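Local coordinates for segregation and condensation protein B (Mycobacterium tuberculosis, PDB 2Z99) that probably acts with ScpA and SMC in chromosome condensation and partition during cell division, through winged-helix domains, at residues 99-104 / 122-127; 115-120 / 127-132. One frame throughout, in Å; residues are numbered along the deposited sequence.

Interaction 1: 99-104 / 122-127; sequences TRAALE and AVRGVN
Arg124 reaches across from the end of helix 117-124 to the first turns of helix 100-112, where Ala101 and Glu104, one turn apart, receive it. It carries more of the 131 Å² buried here than either partner. Its CG stands anti to the carbonyl carbon (chi1 -74°), and further bends at chi2 and chi3 fold the chain so that the flat guanidinium comes to lie over the backbone of Ala101. The evidence is the position of Ala101 O, 3.6 Å from Arg124 CZ and above the centre of one face; no N-H is directed at this oxygen, and the approach is one of packing and probably electrostatics. On the opposite face sits Val126 CG2, displaced toward the rim, which sandwiches the group between a carbonyl and a methyl. Ala101 CB adds a contact of 3.6 Å to Arg124 NH2. Both helices belong to the C-terminal winged-helix domain, and the arginine bridges them on its surface. Helix 117-124 stops directly after Arg124 in a Schellman motif with Gly125, at positive phi, as the C-prime residue. Glu104 contributes its aliphatic base, CB lying 4.0 Å from Arg124 NE in an oblique approach. Its carboxylate turns away, leaving Glu104 OE2 5.7 Å from Arg124 NE, a separation at which opposite charges may still attract weakly without forming a salt bridge.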
ATOM      1  N   THR A  99      16.901  -9.448 -22.660  1.00 61.19           N
ATOM      2  CA  THR A  99      16.240  -9.636 -23.941  1.00 59.92           C
ATOM      3  C   THR A  99      16.987 -10.718 -24.708  1.00 59.39           C
ATOM      4  O   THR A  99      18.137 -11.021 -24.401  1.00 59.66           O
ATOM      5  CB  THR A  99      16.252  -8.332 -24.757  1.00 60.14           C
ATOM      6  OG1 THR A  99      17.607  -7.938 -25.012  1.00 61.80           O
ATOM      7  CG2 THR A  99      15.555  -7.219 -23.988  1.00 57.79           C
ATOM      8  N   ARG A 100      16.338 -11.313 -25.698  1.00 59.48           N
ATOM      9  CA  ARG A 100      16.986 -12.359 -26.472  1.00 58.97           C
ATOM     10  C   ARG A 100      18.233 -11.818 -27.165  1.00 56.75           C
ATOM     11  O   ARG A 100      19.235 -12.519 -27.302  1.00 56.17           O
ATOM     12  CB  ARG A 100      16.015 -12.933 -27.501  1.00 62.19           C
ATOM     13  CG  ARG A 100      16.603 -14.062 -28.332  1.00 68.38           C
ATOM     14  CD  ARG A 100      15.530 -14.826 -29.108  1.00 74.67           C
ATOM     15  NE  ARG A 100      14.715 -15.694 -28.252  1.00 78.61           N
ATOM     16  CZ  ARG A 100      13.731 -15.278 -27.457  1.00 80.52           C
ATOM     17  NH1 ARG A 100      13.410 -13.990 -27.393  1.00 81.82           N
ATOM     18  NH2 ARG A 100      13.068 -16.157 -26.712  1.00 81.11           N
ATOM     19  N   ALA A 101      18.173 -10.564 -27.596  1.00 52.98           N
ATOM     20  CA  ALA A 101      19.313  -9.955 -28.257  1.00 50.95           C
ATOM     21  C   ALA A 101      20.499  -9.977 -27.300  1.00 50.49           C
ATOM     22  O   ALA A 101      21.617 -10.308 -27.692  1.00 49.27           O
ATOM     23  CB  ALA A 101      18.989  -8.520 -28.657  1.00 51.06           C
ATOM     24  N   ALA A 102      20.242  -9.628 -26.041  1.00 48.80           N
ATOM     25  CA  ALA A 102      21.283  -9.604 -25.018  1.00 47.10           C
ATOM     26  C   ALA A 102      21.877 -10.991 -24.790  1.00 46.35           C
ATOM     27  O   ALA A 102      23.090 -11.155 -24.821  1.00 45.31           O
ATOM     28  CB  ALA A 102      20.720  -9.060 -23.722  1.00 46.48           C
ATOM     29  N   LEU A 103      21.033 -11.989 -24.553  1.00 47.60           N
ATOM     30  CA  LEU A 103      21.541 -13.336 -24.337  1.00 49.74           C
ATOM     31  C   LEU A 103      22.387 -13.744 -25.538  1.00 51.94           C
ATOM     32  O   LEU A 103      23.460 -14.344 -25.402  1.00 52.04           O
ATOM     33  CB  LEU A 103      20.390 -14.333 -24.146  1.00 50.43           C
ATOM     34  CG  LEU A 103      19.631 -14.392 -22.810  1.00 52.19           C
ATOM     35  CD1 LEU A 103      20.572 -14.001 -21.674  1.00 51.25           C
ATOM     36  CD2 LEU A 103      18.420 -13.475 -22.838  1.00 51.98           C
ATOM     37  N   GLU A 104      21.891 -13.395 -26.719  1.00 53.61           N
ATOM     38  CA  GLU A 104      22.563 -13.693 -27.969  1.00 53.02           C
ATOM     39  C   GLU A 104      23.999 -13.185 -27.913  1.00 51.32           C
ATOM     40  O   GLU A 104      24.941 -13.941 -28.117  1.00 51.65           O
ATOM     41  CB  GLU A 104      21.837 -12.997 -29.118  1.00 57.47           C
ATOM     42  CG  GLU A 104      21.619 -13.850 -30.355  1.00 65.96           C
ATOM     43  CD  GLU A 104      20.275 -14.557 -30.347  1.00 70.58           C
ATOM     44  OE1 GLU A 104      20.150 -15.590 -29.652  1.00 74.06           O
ATOM     45  OE2 GLU A 104      19.342 -14.067 -31.029  1.00 73.64           O
ATOM     46  N   ALA A 122      30.353  -7.374 -35.266  1.00 42.15           N
ATOM     47  CA  ALA A 122      30.346  -7.991 -36.582  1.00 41.80           C
ATOM     48  C   ALA A 122      29.570  -9.300 -36.565  1.00 41.71           C
ATOM     49  O   ALA A 122      28.676  -9.512 -37.391  1.00 42.13           O
ATOM     50  CB  ALA A 122      31.765  -8.231 -37.062  1.00 39.06           C
ATOM     51  N   VAL A 123      29.908 -10.174 -35.623  1.00 41.00           N
ATOM     52  CA  VAL A 123      29.231 -11.461 -35.495  1.00 39.92           C
ATOM     53  C   VAL A 123      27.725 -11.312 -35.292  1.00 41.71           C
ATOM     54  O   VAL A 123      26.952 -12.137 -35.772  1.00 43.75           O
ATOM     55  CB  VAL A 123      29.821 -12.282 -34.326  1.00 40.60           C
ATOM     56  CG1 VAL A 123      28.926 -13.472 -33.992  1.00 39.93           C
ATOM     57  CG2 VAL A 123      31.206 -12.766 -34.697  1.00 39.81           C
ATOM     58  N   ARG A 124      27.299 -10.274 -34.582  1.00 42.11           N
ATOM     59  CA  ARG A 124      25.875 -10.070 -34.352  1.00 43.97           C
ATOM     60  C   ARG A 124      25.254  -9.337 -35.546  1.00 45.76           C
ATOM     61  O   ARG A 124      24.047  -9.426 -35.795  1.00 44.99           O
ATOM     62  CB  ARG A 124      25.639  -9.249 -33.080  1.00 43.92           C
ATOM     63  CG  ARG A 124      25.864  -9.980 -31.753  1.00 44.07           C
ATOM     64  CD  ARG A 124      24.649 -10.787 -31.299  1.00 46.54           C
ATOM     65  NE  ARG A 124      23.377 -10.044 -31.302  1.00 51.19           N
ATOM     66  CZ  ARG A 124      23.154  -8.886 -30.674  1.00 52.78           C
ATOM     67  NH1 ARG A 124      24.117  -8.298 -29.977  1.00 55.11           N
ATOM     68  NH2 ARG A 124      21.957  -8.316 -30.728  1.00 50.92           N
ATOM     69  N   GLY A 125      26.093  -8.608 -36.273  1.00 45.84           N
ATOM     70  CA  GLY A 125      25.624  -7.858 -37.421  1.00 44.44           C
ATOM     71  C   GLY A 125      24.913  -6.580 -37.035  1.00 43.19           C
ATOM     72  O   GLY A 125      24.075  -6.093 -37.785  1.00 43.39           O
ATOM     73  N   VAL A 126      25.247  -6.021 -35.877  1.00 42.93           N
ATOM     74  CA  VAL A 126      24.605  -4.793 -35.414  1.00 41.57           C
ATOM     75  C   VAL A 126      25.432  -4.124 -34.316  1.00 42.18           C
ATOM     76  O   VAL A 126      26.335  -4.734 -33.757  1.00 42.57           O
ATOM     77  CB  VAL A 126      23.199  -5.079 -34.818  1.00 41.76           C
ATOM     78  CG1 VAL A 126      22.258  -5.636 -35.872  1.00 41.96           C
ATOM     79  CG2 VAL A 126      23.324  -6.070 -33.680  1.00 43.55           C
ATOM     80  N   ASN A 127      25.118  -2.870 -34.007  1.00 41.07           N
ATOM     81  CA  ASN A 127      25.812  -2.151 -32.948  1.00 41.12           C
ATOM     82  C   ASN A 127      25.418  -2.849 -31.636  1.00 42.80           C
ATOM     83  O   ASN A 127      24.267  -3.255 -31.470  1.00 43.43           O
ATOM     84  CB  ASN A 127      25.344  -0.696 -32.922  1.00 40.63           C
ATOM     85  CG  ASN A 127      26.077   0.131 -31.893  1.00 42.54           C
ATOM     86  OD1 ASN A 127      27.177   0.623 -32.154  1.00 45.57           O
ATOM     87  ND2 ASN A 127      25.484   0.279 -30.709  1.00 37.98           N
TER

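Interaction 2: 115-120 / 127-132; sequences VTRARV and NVDAVM
Arg117, led in by Thr116 at the N-cap position of helix 117-124, meets Asp129 and Met132 of the following helix. As the helix begins, Thr116 O accepts from both Arg119 N and Val120 N. Arg117 starts with CG between the backbone N and the carbonyl carbon (chi1 54°), then bends at chi2 and chi3, which swings the guanidinium across to helix 129-137. There Arg117 NE lies 3.3 Å from Asp129 OD1 in a salt bridge. The carboxylate and guanidinium planes stand 63° apart and the oxygen sits well out of the guanidinium plane, evidence for attraction between charges without a directed N-H bond. Met132 packs along the same guanidinium: its CE lies over one face and reaches to 4.0 Å from Arg117 CB, while Met132 CB comes to 3.1 Å from Arg117 NH2, a fit so tight that its exact spacing is doubtful. Apolar chain thus lines the arginine next to its charged partner. One turn on, Val120 presents CG1, anti to its own backbone N (chi1 175°), to Val128 CG2 at 4.1 Å, the two side chains meeting at about a right angle. Val128 is itself the N-cap residue of helix 129-137, and Val128 O accepts from Met132 N at 2.8 Å. Two successive helices joined by a short turn, the first led in by a strand that pairs with 153-157, are characteristic of the helix-turn-helix core of a winged-helix domain.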
ATOM      1  N   VAL A 115      37.346 -11.661 -26.790  1.00 60.88           N
ATOM      2  CA  VAL A 115      36.786 -11.055 -28.000  1.00 57.08           C
ATOM      3  C   VAL A 115      36.682  -9.553 -27.864  1.00 55.79           C
ATOM      4  O   VAL A 115      36.361  -9.047 -26.793  1.00 56.16           O
ATOM      5  CB  VAL A 115      35.365 -11.544 -28.290  1.00 56.16           C
ATOM      6  CG1 VAL A 115      35.386 -12.967 -28.758  1.00 57.78           C
ATOM      7  CG2 VAL A 115      34.514 -11.407 -27.046  1.00 55.57           C
ATOM      8  N   THR A 116      36.956  -8.843 -28.954  1.00 54.15           N
ATOM      9  CA  THR A 116      36.844  -7.388 -28.972  1.00 52.78           C
ATOM     10  C   THR A 116      35.380  -7.128 -29.294  1.00 50.37           C
ATOM     11  O   THR A 116      34.725  -7.976 -29.901  1.00 49.15           O
ATOM     12  CB  THR A 116      37.702  -6.777 -30.095  1.00 53.89           C
ATOM     13  OG1 THR A 116      37.631  -7.620 -31.252  1.00 57.10           O
ATOM     14  CG2 THR A 116      39.157  -6.642 -29.658  1.00 54.41           C
ATOM     15  N   ARG A 117      34.840  -5.984 -28.904  1.00 48.73           N
ATOM     16  CA  ARG A 117      33.448  -5.766 -29.239  1.00 50.23           C
ATOM     17  C   ARG A 117      33.315  -5.654 -30.752  1.00 49.20           C
ATOM     18  O   ARG A 117      32.259  -5.931 -31.301  1.00 47.98           O
ATOM     19  CB  ARG A 117      32.873  -4.523 -28.548  1.00 51.31           C
ATOM     20  CG  ARG A 117      33.624  -3.248 -28.766  1.00 53.41           C
ATOM     21  CD  ARG A 117      32.642  -2.113 -28.978  1.00 55.31           C
ATOM     22  NE  ARG A 117      31.561  -2.101 -27.997  1.00 58.26           N
ATOM     23  CZ  ARG A 117      31.702  -1.796 -26.709  1.00 60.18           C
ATOM     24  NH1 ARG A 117      32.888  -1.474 -26.217  1.00 61.89           N
ATOM     25  NH2 ARG A 117      30.647  -1.801 -25.907  1.00 62.19           N
ATOM     26  N   ALA A 118      34.395  -5.272 -31.427  1.00 49.31           N
ATOM     27  CA  ALA A 118      34.365  -5.162 -32.881  1.00 48.86           C
ATOM     28  C   ALA A 118      33.962  -6.496 -33.497  1.00 48.76           C
ATOM     29  O   ALA A 118      33.261  -6.526 -34.501  1.00 50.34           O
ATOM     30  CB  ALA A 118      35.718  -4.738 -33.409  1.00 48.89           C
ATOM     31  N   ARG A 119      34.396  -7.601 -32.898  1.00 48.25           N
ATOM     32  CA  ARG A 119      34.035  -8.910 -33.432  1.00 49.01           C
ATOM     33  C   ARG A 119      32.645  -9.317 -32.966  1.00 48.34           C
ATOM     34  O   ARG A 119      31.971 -10.114 -33.617  1.00 49.73           O
ATOM     35  CB  ARG A 119      35.039  -9.986 -33.016  1.00 50.67           C
ATOM     36  CG  ARG A 119      34.750 -11.353 -33.638  1.00 52.84           C
ATOM     37  CD  ARG A 119      35.657 -12.447 -33.088  1.00 58.03           C
ATOM     38  NE  ARG A 119      36.704 -12.888 -34.014  1.00 61.06           N
ATOM     39  CZ  ARG A 119      37.599 -12.089 -34.595  1.00 62.78           C
ATOM     40  NH1 ARG A 119      37.585 -10.780 -34.362  1.00 63.52           N
ATOM     41  NH2 ARG A 119      38.525 -12.607 -35.397  1.00 61.41           N
ATOM     42  N   VAL A 120      32.219  -8.783 -31.828  1.00 46.16           N
ATOM     43  CA  VAL A 120      30.893  -9.090 -31.328  1.00 44.05           C
ATOM     44  C   VAL A 120      29.889  -8.334 -32.194  1.00 43.60           C
ATOM     45  O   VAL A 120      28.843  -8.858 -32.570  1.00 45.41           O
ATOM     46  CB  VAL A 120      30.717  -8.646 -29.863  1.00 43.14           C
ATOM     47  CG1 VAL A 120      29.290  -8.874 -29.437  1.00 38.21           C
ATOM     48  CG2 VAL A 120      31.664  -9.426 -28.960  1.00 43.75           C
ATOM     49  N   ASN A 127      25.118  -2.870 -34.007  1.00 41.07           N
ATOM     50  CA  ASN A 127      25.812  -2.151 -32.948  1.00 41.12           C
ATOM     51  C   ASN A 127      25.418  -2.849 -31.636  1.00 42.80           C
ATOM     52  O   ASN A 127      24.267  -3.255 -31.470  1.00 43.43           O
ATOM     53  CB  ASN A 127      25.344  -0.696 -32.922  1.00 40.63           C
ATOM     54  CG  ASN A 127      26.077   0.131 -31.893  1.00 42.54           C
ATOM     55  OD1 ASN A 127      27.177   0.623 -32.154  1.00 45.57           O
ATOM     56  ND2 ASN A 127      25.484   0.279 -30.709  1.00 37.98           N
ATOM     57  N   VAL A 128      26.354  -2.983 -30.702  1.00 43.66           N
ATOM     58  CA  VAL A 128      26.049  -3.671 -29.451  1.00 43.66           C
ATOM     59  C   VAL A 128      26.400  -2.911 -28.180  1.00 44.92           C
ATOM     60  O   VAL A 128      26.503  -3.511 -27.118  1.00 47.53           O
ATOM     61  CB  VAL A 128      26.768  -5.047 -29.387  1.00 42.77           C
ATOM     62  CG1 VAL A 128      26.239  -5.963 -30.470  1.00 40.80           C
ATOM     63  CG2 VAL A 128      28.265  -4.866 -29.543  1.00 39.68           C
ATOM     64  N   ASP A 129      26.559  -1.597 -28.271  1.00 45.44           N
ATOM     65  CA  ASP A 129      26.932  -0.808 -27.100  1.00 45.90           C
ATOM     66  C   ASP A 129      25.941  -0.873 -25.940  1.00 47.18           C
ATOM     67  O   ASP A 129      26.344  -0.986 -24.776  1.00 47.21           O
ATOM     68  CB  ASP A 129      27.149   0.648 -27.501  1.00 44.89           C
ATOM     69  CG  ASP A 129      28.144   0.788 -28.634  1.00 45.75           C
ATOM     70  OD1 ASP A 129      29.141   0.036 -28.639  1.00 45.55           O
ATOM     71  OD2 ASP A 129      27.930   1.650 -29.517  1.00 47.19           O
ATOM     72  N   ALA A 130      24.652  -0.796 -26.253  1.00 48.18           N
ATOM     73  CA  ALA A 130      23.617  -0.842 -25.226  1.00 48.95           C
ATOM     74  C   ALA A 130      23.656  -2.171 -24.483  1.00 49.00           C
ATOM     75  O   ALA A 130      23.626  -2.200 -23.250  1.00 50.14           O
ATOM     76  CB  ALA A 130      22.237  -0.623 -25.851  1.00 48.02           C
ATOM     77  N   VAL A 131      23.728  -3.267 -25.234  1.00 46.47           N
ATOM     78  CA  VAL A 131      23.771  -4.590 -24.636  1.00 45.50           C
ATOM     79  C   VAL A 131      25.104  -4.851 -23.944  1.00 46.38           C
ATOM     80  O   VAL A 131      25.157  -5.545 -22.932  1.00 46.42           O
ATOM     81  CB  VAL A 131      23.529  -5.688 -25.690  1.00 44.45           C
ATOM     82  CG1 VAL A 131      23.773  -7.045 -25.084  1.00 42.79           C
ATOM     83  CG2 VAL A 131      22.108  -5.608 -26.195  1.00 44.33           C
ATOM     84  N   MET A 132      26.186  -4.317 -24.496  1.00 47.25           N
ATOM     85  CA  MET A 132      27.498  -4.503 -23.880  1.00 48.13           C
ATOM     86  C   MET A 132      27.455  -3.844 -22.511  1.00 47.65           C
ATOM     87  O   MET A 132      27.831  -4.438 -21.506  1.00 46.58           O
ATOM     88  CB  MET A 132      28.599  -3.854 -24.721  1.00 46.47           C
ATOM     89  CG  MET A 132      29.029  -4.672 -25.925  1.00 48.49           C
ATOM     90  SD  MET A 132      29.586  -6.330 -25.478  1.00 48.56           S
ATOM     91  CE  MET A 132      31.322  -6.072 -25.250  1.00 49.27           C
TER

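Interactions 1 and 2, their centres about 8 Å apart, alternate along the chain, and both use helix 117-124: its C-terminal end faces helix 100-112, and its N-terminal turn faces helix 129-137. The loop residue Asn127 belongs to a segment of each. They touch directly where Val131 CG1 approaches Ala102 CA at 3.6 Å, bringing helix 129-137 against helix 100-112 and completing the mutual packing of three helices. Their character differs: 99-104 with 122-127 is a surface contact, whereas 115-120 with 127-132 is largely buried, with a buried valine pair beside a partly exposed salt bridge. The contact centres lie about 28 and 30 Å from the centre of the chain, on the same side.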